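Local structure of xylulose kinase (Escherichia coli, 2ITM) at residues Asp6-Val14 with Ala26-Ser34; Glu400-Gly411 with His455-Gln466. The protein phosphorylates D-xylulose at the expense of ATP to give D-xylulose 5-phosphate, and works as a homodimer of the FGGY carbohydrate kinase family. One frame throughout, in Å; residues are numbered along the deposited sequence.

How the contacts relate
From the N terminus the chain runs up strand 2-7, turns through Gly-8 to Ser-10 and comes back along strand 11-17. Contact 1 closes the next short loop, as strand 23-30 folds back on strand 11-17 and becomes an outermost strand of the six-stranded sheet of the N-terminal domain. The chain then builds the rest of that domain and much of the C-terminal one before contact 2 closes a loop of 43 residues, setting helix 400-410 against strand 451-455 and the start of helix 459-479. Contact 1 and contact 2 lie in series, neither nested nor crossed, with centres about 37 Å apart and nearest atoms about 20 Å apart, on opposite sides of the chain's centre.

Contact 1: residues Asp6-Val14 with Ala26-Ser34; sequences DLGTSGVKV and AQTEKLTVS
Val-12 and Val-14 of strand 11-17 each form a two-way backbone pair with strand 23-30. Val-12 N donates to Glu-29 O at 2.8 Å, and Glu-29 N returns a bond to Val-12 O. The same exchange links Val-14 with Gln-27, where the bond from Val-14 N to Gln-27 O is the straighter of the two, at 168°. Past the Gly-11/Lys-30 pair, where one strand begins and the other ends, Leu-31 N still reaches Ser-10 O at 3.1 Å, coming from well above the carbonyl plane. At the non-hydrogen-bonded pairs, alpha carbons close in on carbonyls: Thr-28 CA lies 3.2 Å from Val-12 O. Gly-11, paired with Lys-30, needs to be small, since a beta carbon there would run into Glu-29 O.

This antiparallel beta hairpin forms one edge of the N-terminal sheet, in a domain of the actin-like ATPase fold. The turn before it, Gly-8 to Ser-10, approaches the sugar site: Thr-9 OG1 bonds to Trp-96, a residue of the xylulose pocket, and Asp-6, probably important for activity, is penultimate in the preceding strand.

Apolar contacts gather on the face carrying Val-12 and Val-14. Val-14 CG2 lies between its own backbone N and carbonyl carbon (chi1 -49°), which turns it to Gln-27 CB at 3.8 Å; Val-12 CG2 meets Glu-29 CB in the same way. Leu-31 points toward the turn, its CB 3.7 Å from Thr-9 O, while its CD2 meets Leu-7 CD2 at 3.9 Å, the two side chains crossing nearly at right angles. Helix 45-62 packs against Leu-31, and its Arg-54 forms a salt bridge with Glu-29. On the other face Lys-13 CG runs past Thr-28 OG1 before its amine leaves for Val-422 O.

Contact 2: residues Glu400-Gly411 with His455-Gln466; sequences EYWRQMLADISG and HLPDAQRYAAYQ
Asp-408 and Arg-461 join two helices of the C-terminal actin-like domain, 400-410 and 459-466, which cross at -66° with their axes 7.7 Å apart. The carboxylate divides its oxygens: OD2 forms a salt bridge to Arg-461 NH2 at 3.0 Å, with the two planes steeply inclined, while OD1 accepts from Asp-458 N on its anti side. Asp-458 is itself the N-cap of the second helix, its OD1 taking Arg-461 N.

A further hydrogen bond runs from Arg-403 NE to His-455 NE2 at 3.1 Å, well out of the imidazole plane. Arg-403 CB also lies over a face of that ring, and Ala-397 and Gln-453 hold the guanidinium's other nitrogens. An alanine in place of His-455 would probably leave Arg-403 NE without this acceptor and open a gap beside Gln-404.

Van der Waals and CH-pi contacts complete the joint. Pro-457 CB abuts Ala-407 O, and the edge of Tyr-462 faces Asp-408 O. Ile-409 CG1, anti to its carbonyl carbon (chi1 -76°), makes a CH-pi contact over the centre of the Tyr-465 ring, 3.5 Å from the centroid.

Contact 1: residues Asp6-Val14 with Ala26-Ser34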
loop_
_atom_site.group_PDB
_atom_site.type_symbol
_atom_site.label_atom_id
_atom_site.label_comp_id
_atom_site.label_asym_id
_atom_site.label_seq_id
_atom_site.Cartn_x
_atom_site.Cartn_y
_atom_site.Cartn_z
ATOM N N ASP A 6 -22.700 -29.438 15.148
ATOM C CA ASP A 6 -22.236 -28.056 15.179
ATOM C C ASP A 6 -22.992 -27.186 14.195
ATOM O O ASP A 6 -22.829 -27.299 12.988
ATOM C CB ASP A 6 -20.738 -27.975 14.933
ATOM C CG ASP A 6 -20.228 -26.553 14.876
ATOM O OD1 ASP A 6 -19.407 -26.274 14.001
ATOM O OD2 ASP A 6 -20.577 -25.660 15.661
ATOM N N LEU A 7 -23.841 -26.329 14.737
ATOM C CA LEU A 7 -24.530 -25.312 13.978
ATOM C C LEU A 7 -23.623 -24.117 13.786
ATOM O O LEU A 7 -23.542 -23.243 14.635
ATOM C CB LEU A 7 -25.806 -24.898 14.712
ATOM C CG LEU A 7 -27.047 -24.559 13.925
ATOM C CD1 LEU A 7 -27.973 -23.707 14.725
ATOM C CD2 LEU A 7 -26.709 -23.892 12.636
ATOM N N GLY A 8 -22.940 -24.094 12.656
ATOM C CA GLY A 8 -22.116 -22.971 12.294
ATOM C C GLY A 8 -22.888 -21.875 11.623
ATOM O O GLY A 8 -24.108 -21.893 11.582
ATOM N N THR A 9 -22.166 -20.902 11.096
ATOM C CA THR A 9 -22.783 -19.847 10.322
ATOM C C THR A 9 -22.945 -20.255 8.859
ATOM O O THR A 9 -23.947 -19.969 8.249
ATOM C CB THR A 9 -21.986 -18.551 10.439
ATOM O OG1 THR A 9 -21.581 -18.352 11.792
ATOM C CG2 THR A 9 -22.878 -17.378 10.198
ATOM N N SER A 10 -21.949 -20.933 8.322
ATOM C CA SER A 10 -21.909 -21.198 6.897
ATOM C C SER A 10 -22.280 -22.626 6.579
ATOM O O SER A 10 -22.332 -22.996 5.424
ATOM C CB SER A 10 -20.530 -20.901 6.342
ATOM O OG SER A 10 -19.587 -21.772 6.876
ATOM N N GLY A 11 -22.540 -23.394 7.618
ATOM C CA GLY A 11 -23.100 -24.724 7.491
ATOM C C GLY A 11 -23.299 -25.468 8.802
ATOM O O GLY A 11 -22.880 -25.014 9.850
ATOM N N VAL A 12 -23.950 -26.620 8.728
ATOM C CA VAL A 12 -23.940 -27.578 9.822
ATOM C C VAL A 12 -23.057 -28.789 9.601
ATOM O O VAL A 12 -22.966 -29.328 8.512
ATOM C CB VAL A 12 -25.338 -28.035 10.231
ATOM C CG1 VAL A 12 -26.194 -26.879 10.603
ATOM C CG2 VAL A 12 -25.992 -28.837 9.131
ATOM N N LYS A 13 -22.397 -29.200 10.669
ATOM C CA LYS A 13 -21.610 -30.407 10.661
ATOM C C LYS A 13 -22.107 -31.359 11.732
ATOM O O LYS A 13 -22.313 -30.964 12.865
ATOM C CB LYS A 13 -20.144 -30.074 10.867
ATOM C CG LYS A 13 -19.233 -31.276 10.892
ATOM C CD LYS A 13 -17.839 -30.892 11.301
ATOM C CE LYS A 13 -16.812 -31.401 10.329
ATOM N NZ LYS A 13 -15.440 -31.183 10.815
ATOM N N VAL A 14 -22.327 -32.623 11.354
ATOM C CA VAL A 14 -22.607 -33.690 12.293
ATOM C C VAL A 14 -21.558 -34.781 12.238
ATOM O O VAL A 14 -21.078 -35.138 11.173
ATOM C CB VAL A 14 -24.011 -34.294 12.093
ATOM C CG1 VAL A 14 -25.062 -33.210 12.000
ATOM C CG2 VAL A 14 -24.057 -35.181 10.872
ATOM N N ALA A 26 -18.790 -38.438 9.359
ATOM C CA ALA A 26 -19.095 -37.021 9.368
ATOM C C ALA A 26 -19.983 -36.645 8.217
ATOM O O ALA A 26 -20.031 -37.320 7.220
ATOM C CB ALA A 26 -17.879 -36.220 9.322
ATOM N N GLN A 27 -20.676 -35.546 8.373
ATOM C CA GLN A 27 -21.538 -35.053 7.361
ATOM C C GLN A 27 -21.734 -33.561 7.503
ATOM O O GLN A 27 -21.906 -33.066 8.579
ATOM C CB GLN A 27 -22.842 -35.814 7.368
ATOM C CG GLN A 27 -23.746 -35.520 6.227
ATOM C CD GLN A 27 -23.169 -35.894 4.886
ATOM O OE1 GLN A 27 -23.010 -37.048 4.600
ATOM N NE2 GLN A 27 -22.886 -34.916 4.072
ATOM N N THR A 28 -21.690 -32.860 6.378
ATOM C CA THR A 28 -21.847 -31.419 6.338
ATOM C C THR A 28 -22.930 -30.918 5.404
ATOM O O THR A 28 -23.169 -31.481 4.367
ATOM C CB THR A 28 -20.541 -30.733 5.949
ATOM O OG1 THR A 28 -19.592 -30.826 6.992
ATOM C CG2 THR A 28 -20.714 -29.327 5.899
ATOM N N GLU A 29 -23.581 -29.838 5.779
ATOM C CA GLU A 29 -24.594 -29.229 4.935
ATOM C C GLU A 29 -24.463 -27.726 4.961
ATOM O O GLU A 29 -24.252 -27.138 6.004
ATOM C CB GLU A 29 -25.985 -29.620 5.402
ATOM C CG GLU A 29 -26.340 -31.081 5.189
ATOM C CD GLU A 29 -26.676 -31.371 3.754
ATOM O OE1 GLU A 29 -27.351 -30.533 3.133
ATOM O OE2 GLU A 29 -26.256 -32.424 3.253
ATOM N N LYS A 30 -24.596 -27.107 3.802
ATOM C CA LYS A 30 -24.349 -25.689 3.676
ATOM C C LYS A 30 -25.512 -24.859 4.160
ATOM O O LYS A 30 -26.638 -25.321 4.210
ATOM C CB LYS A 30 -23.942 -25.327 2.250
ATOM C CG LYS A 30 -22.491 -25.647 1.942
ATOM C CD LYS A 30 -22.040 -25.113 0.595
ATOM C CE LYS A 30 -20.944 -25.984 0.023
ATOM N NZ LYS A 30 -19.878 -25.213 -0.651
ATOM N N LEU A 31 -25.208 -23.625 4.538
ATOM C CA LEU A 31 -26.192 -22.650 4.959
ATOM C C LEU A 31 -25.950 -21.335 4.217
ATOM O O LEU A 31 -24.818 -20.925 4.048
ATOM C CB LEU A 31 -26.025 -22.397 6.446
ATOM C CG LEU A 31 -27.098 -22.730 7.472
ATOM C CD1 LEU A 31 -28.106 -23.716 7.011
ATOM C CD2 LEU A 31 -26.477 -23.157 8.762
ATOM N N THR A 32 -27.009 -20.655 3.810
ATOM C CA THR A 32 -26.869 -19.275 3.357
ATOM C C THR A 32 -27.047 -18.250 4.462
ATOM O O THR A 32 -27.625 -18.532 5.493
ATOM C CB THR A 32 -27.807 -18.953 2.186
ATOM O OG1 THR A 32 -29.160 -19.127 2.594
ATOM C CG2 THR A 32 -27.639 -19.947 1.065
ATOM N N VAL A 33 -26.544 -17.052 4.214
ATOM C CA VAL A 33 -26.782 -15.913 5.083
ATOM C C VAL A 33 -27.456 -14.820 4.285
ATOM O O VAL A 33 -27.247 -14.692 3.086
ATOM C CB VAL A 33 -25.476 -15.357 5.636
ATOM C CG1 VAL A 33 -25.733 -14.201 6.575
ATOM C CG2 VAL A 33 -24.684 -16.439 6.311
ATOM N N SER A 34 -28.279 -14.040 4.961
ATOM C CA SER A 34 -29.079 -13.043 4.295
ATOM C C SER A 34 -28.774 -11.663 4.861
ATOM O O SER A 34 -28.785 -11.459 6.063
ATOM C CB SER A 34 -30.557 -13.383 4.413
ATOM O OG SER A 34 -31.344 -12.221 4.430
#

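Contact 2: residues Glu400-Gly411 with His455-Gln466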
loop_
_atom_site.group_PDB
_atom_site.type_symbol
_atom_site.label_atom_id
_atom_site.label_comp_id
_atom_site.label_asym_id
_atom_site.label_seq_id
_atom_site.Cartn_x
_atom_site.Cartn_y
_atom_site.Cartn_z
ATOM N N GLU A 400 6.754 -25.746 10.437
ATOM C CA GLU A 400 7.715 -25.875 11.521
ATOM C C GLU A 400 8.531 -24.609 11.727
ATOM O O GLU A 400 8.731 -24.159 12.839
ATOM C CB GLU A 400 8.649 -27.044 11.233
ATOM C CG GLU A 400 9.767 -27.243 12.230
ATOM C CD GLU A 400 10.769 -28.277 11.755
ATOM O OE1 GLU A 400 11.059 -28.304 10.547
ATOM O OE2 GLU A 400 11.258 -29.058 12.587
ATOM N N TYR A 401 8.993 -24.036 10.632
ATOM C CA TYR A 401 9.724 -22.793 10.691
ATOM C C TYR A 401 8.938 -21.717 11.421
ATOM O O TYR A 401 9.470 -21.036 12.279
ATOM C CB TYR A 401 10.094 -22.315 9.298
ATOM C CG TYR A 401 10.869 -21.029 9.321
ATOM C CD1 TYR A 401 11.979 -20.891 10.131
ATOM C CD2 TYR A 401 10.481 -19.948 8.557
ATOM C CE1 TYR A 401 12.684 -19.731 10.167
ATOM C CE2 TYR A 401 11.180 -18.774 8.588
ATOM C CZ TYR A 401 12.283 -18.670 9.401
ATOM O OH TYR A 401 12.999 -17.505 9.447
ATOM N N TRP A 402 7.668 -21.567 11.076
ATOM C CA TRP A 402 6.906 -20.466 11.586
ATOM C C TRP A 402 6.520 -20.658 13.028
ATOM O O TRP A 402 6.564 -19.750 13.817
ATOM C CB TRP A 402 5.676 -20.194 10.740
ATOM C CG TRP A 402 5.034 -18.893 11.091
ATOM C CD1 TRP A 402 5.635 -17.673 11.147
ATOM C CD2 TRP A 402 3.682 -18.683 11.465
ATOM N NE1 TRP A 402 4.737 -16.712 11.526
ATOM C CE2 TRP A 402 3.525 -17.307 11.729
ATOM C CE3 TRP A 402 2.575 -19.515 11.605
ATOM C CZ2 TRP A 402 2.319 -16.758 12.114
ATOM C CZ3 TRP A 402 1.390 -18.965 11.984
ATOM C CH2 TRP A 402 1.266 -17.599 12.237
ATOM N N ARG A 403 6.174 -21.890 13.364
ATOM C CA ARG A 403 5.876 -22.258 14.730
ATOM C C ARG A 403 7.015 -21.875 15.658
ATOM O O ARG A 403 6.792 -21.383 16.758
ATOM C CB ARG A 403 5.601 -23.756 14.832
ATOM C CG ARG A 403 4.239 -24.210 14.303
ATOM C CD ARG A 403 3.780 -25.535 14.855
ATOM N NE ARG A 403 4.750 -26.581 14.571
ATOM C CZ ARG A 403 4.824 -27.253 13.436
ATOM N NH1 ARG A 403 3.986 -27.004 12.453
ATOM N NH2 ARG A 403 5.749 -28.179 13.278
ATOM N N GLN A 404 8.239 -22.114 15.210
ATOM C CA GLN A 404 9.413 -21.756 15.978
ATOM C C GLN A 404 9.626 -20.261 16.054
ATOM O O GLN A 404 9.965 -19.740 17.095
ATOM C CB GLN A 404 10.653 -22.389 15.383
ATOM C CG GLN A 404 11.873 -22.153 16.215
ATOM C CD GLN A 404 11.786 -22.830 17.545
ATOM O OE1 GLN A 404 12.081 -22.234 18.569
ATOM N NE2 GLN A 404 11.380 -24.086 17.534
ATOM N N MET A 405 9.453 -19.593 14.927
ATOM C CA MET A 405 9.480 -18.157 14.888
ATOM C C MET A 405 8.496 -17.600 15.874
ATOM O O MET A 405 8.800 -16.649 16.586
ATOM C CB MET A 405 9.187 -17.629 13.492
ATOM C CG MET A 405 9.078 -16.116 13.441
ATOM S SD MET A 405 8.650 -15.430 11.855
ATOM C CE MET A 405 10.147 -15.732 10.993
ATOM N N LEU A 406 7.304 -18.186 15.925
ATOM C CA LEU A 406 6.274 -17.770 16.868
ATOM C C LEU A 406 6.705 -17.954 18.307
ATOM O O LEU A 406 6.375 -17.158 19.164
ATOM C CB LEU A 406 4.994 -18.552 16.641
ATOM C CG LEU A 406 3.822 -17.857 15.969
ATOM C CD1 LEU A 406 4.284 -17.101 14.772
ATOM C CD2 LEU A 406 2.762 -18.850 15.593
ATOM N N ALA A 407 7.436 -19.023 18.556
ATOM C CA ALA A 407 7.962 -19.277 19.872
ATOM C C ALA A 407 9.089 -18.322 20.246
ATOM O O ALA A 407 9.172 -17.861 21.370
ATOM C CB ALA A 407 8.415 -20.701 19.964
ATOM N N ASP A 408 9.942 -18.023 19.279
ATOM C CA ASP A 408 11.071 -17.138 19.481
ATOM C C ASP A 408 10.608 -15.736 19.790
ATOM O O ASP A 408 11.080 -15.097 20.714
ATOM C CB ASP A 408 11.946 -17.134 18.234
ATOM C CG ASP A 408 12.636 -18.469 17.981
ATOM O OD1 ASP A 408 12.753 -19.282 18.911
ATOM O OD2 ASP A 408 13.106 -18.761 16.873
ATOM N N ILE A 409 9.657 -15.271 18.992
ATOM C CA ILE A 409 9.019 -13.977 19.152
ATOM C C ILE A 409 8.292 -13.848 20.473
ATOM O O ILE A 409 8.439 -12.861 21.161
ATOM C CB ILE A 409 8.048 -13.723 17.989
ATOM C CG1 ILE A 409 8.814 -13.351 16.733
ATOM C CG2 ILE A 409 7.076 -12.640 18.333
ATOM C CD1 ILE A 409 7.957 -13.107 15.571
ATOM N N SER A 410 7.500 -14.848 20.817
ATOM C CA SER A 410 6.540 -14.727 21.894
ATOM C C SER A 410 7.101 -15.047 23.265
ATOM O O SER A 410 6.561 -14.615 24.268
ATOM C CB SER A 410 5.319 -15.592 21.624
ATOM O OG SER A 410 5.566 -16.938 21.922
ATOM N N GLY A 411 8.164 -15.828 23.310
ATOM C CA GLY A 411 8.693 -16.290 24.576
ATOM C C GLY A 411 7.871 -17.414 25.159
ATOM O O GLY A 411 7.990 -17.748 26.317
ATOM N N HIS A 455 7.752 -26.576 20.824
ATOM C CA HIS A 455 8.690 -25.536 20.453
ATOM C C HIS A 455 9.060 -24.664 21.627
ATOM O O HIS A 455 8.233 -23.943 22.147
ATOM C CB HIS A 455 8.118 -24.682 19.348
ATOM C CG HIS A 455 7.921 -25.413 18.065
ATOM N ND1 HIS A 455 8.843 -25.384 17.046
ATOM C CD2 HIS A 455 6.904 -26.186 17.629
ATOM C CE1 HIS A 455 8.407 -26.112 16.040
ATOM N NE2 HIS A 455 7.232 -26.610 16.368
ATOM N N LEU A 456 10.317 -24.733 22.039
ATOM C CA LEU A 456 10.813 -23.816 23.042
ATOM C C LEU A 456 11.466 -22.599 22.435
ATOM O O LEU A 456 12.164 -22.686 21.448
ATOM C CB LEU A 456 11.747 -24.509 24.021
ATOM C CG LEU A 456 11.073 -25.084 25.254
ATOM C CD1 LEU A 456 11.728 -26.371 25.623
ATOM C CD2 LEU A 456 11.110 -24.123 26.412
ATOM N N PRO A 457 11.197 -21.451 23.028
ATOM C CA PRO A 457 11.818 -20.202 22.604
ATOM C C PRO A 457 13.332 -20.292 22.645
ATOM O O PRO A 457 13.893 -20.680 23.654
ATOM C CB PRO A 457 11.315 -19.191 23.636
ATOM C CG PRO A 457 10.410 -19.938 24.536
ATOM C CD PRO A 457 10.683 -21.372 24.398
ATOM N N ASP A 458 13.975 -19.932 21.546
ATOM C CA ASP A 458 15.410 -19.734 21.545
ATOM C C ASP A 458 15.797 -18.414 22.191
ATOM O O ASP A 458 15.310 -17.371 21.807
ATOM C CB ASP A 458 15.982 -19.833 20.141
ATOM C CG ASP A 458 17.472 -19.664 20.114
ATOM O OD1 ASP A 458 17.934 -18.567 19.797
ATOM O OD2 ASP A 458 18.259 -20.575 20.388
ATOM N N ALA A 459 16.668 -18.490 23.184
ATOM C CA ALA A 459 16.959 -17.360 24.048
ATOM C C ALA A 459 17.619 -16.226 23.287
ATOM O O ALA A 459 17.395 -15.066 23.580
ATOM C CB ALA A 459 17.823 -17.796 25.201
ATOM N N GLN A 460 18.429 -16.582 22.303
ATOM C CA GLN A 460 19.113 -15.612 21.465
ATOM C C GLN A 460 18.173 -14.899 20.489
ATOM O O GLN A 460 18.185 -13.684 20.398
ATOM C CB GLN A 460 20.300 -16.256 20.728
ATOM C CG GLN A 460 21.468 -16.679 21.643
ATOM C CD GLN A 460 22.658 -17.286 20.888
ATOM O OE1 GLN A 460 22.558 -18.382 20.352
ATOM N NE2 GLN A 460 23.781 -16.573 20.862
ATOM N N ARG A 461 17.362 -15.665 19.771
ATOM C CA ARG A 461 16.390 -15.096 18.846
ATOM C C ARG A 461 15.257 -14.340 19.541
ATOM O O ARG A 461 14.754 -13.395 19.013
ATOM C CB ARG A 461 15.811 -16.165 17.929
ATOM C CG ARG A 461 16.797 -16.838 17.019
ATOM C CD ARG A 461 16.424 -16.795 15.547
ATOM N NE ARG A 461 14.992 -16.966 15.316
ATOM C CZ ARG A 461 14.474 -17.512 14.225
ATOM N NH1 ARG A 461 15.280 -17.947 13.270
ATOM N NH2 ARG A 461 13.164 -17.642 14.092
ATOM N N TYR A 462 14.880 -14.779 20.732
ATOM C CA TYR A 462 13.919 -14.051 21.540
ATOM C C TYR A 462 14.414 -12.657 21.852
ATOM O O TYR A 462 13.698 -11.691 21.669
ATOM C CB TYR A 462 13.576 -14.795 22.823
ATOM C CG TYR A 462 12.744 -14.025 23.799
ATOM C CD1 TYR A 462 11.384 -13.888 23.618
ATOM C CD2 TYR A 462 13.306 -13.430 24.904
ATOM C CE1 TYR A 462 10.616 -13.185 24.500
ATOM C CE2 TYR A 462 12.542 -12.723 25.789
ATOM C CZ TYR A 462 11.197 -12.597 25.581
ATOM O OH TYR A 462 10.443 -11.892 26.464
ATOM N N ALA A 463 15.646 -12.561 22.322
ATOM C CA ALA A 463 16.253 -11.283 22.636
ATOM C C ALA A 463 16.350 -10.386 21.419
ATOM O O ALA A 463 16.170 -9.185 21.520
ATOM C CB ALA A 463 17.600 -11.468 23.258
ATOM N N ALA A 464 16.638 -10.984 20.276
ATOM C CA ALA A 464 16.737 -10.257 19.024
ATOM C C ALA A 464 15.388 -9.718 18.576
ATOM O O ALA A 464 15.306 -8.725 17.870
ATOM C CB ALA A 464 17.321 -11.130 17.959
ATOM N N TYR A 465 14.329 -10.397 18.977
ATOM C CA TYR A 465 13.013 -10.033 18.510
ATOM C C TYR A 465 12.427 -8.899 19.336
ATOM O O TYR A 465 11.586 -8.172 18.871
ATOM C CB TYR A 465 12.090 -11.248 18.442
ATOM C CG TYR A 465 12.088 -11.939 17.102
ATOM C CD1 TYR A 465 12.379 -13.275 16.993
ATOM C CD2 TYR A 465 11.786 -11.245 15.943
ATOM C CE1 TYR A 465 12.380 -13.909 15.773
ATOM C CE2 TYR A 465 11.771 -11.869 14.718
ATOM C CZ TYR A 465 12.067 -13.203 14.637
ATOM O OH TYR A 465 12.069 -13.832 13.425
ATOM N N GLN A 466 12.891 -8.747 20.565
ATOM C CA GLN A 466 12.204 -7.874 21.490
ATOM C C GLN A 466 12.144 -6.416 21.038
ATOM O O GLN A 466 11.093 -5.813 21.080
ATOM C CB GLN A 466 12.745 -8.007 22.904
ATOM C CG GLN A 466 12.319 -9.260 23.623
ATOM C CD GLN A 466 10.870 -9.252 24.010
ATOM O OE1 GLN A 466 10.457 -8.473 24.868
ATOM N NE2 GLN A 466 10.086 -10.122 23.392
#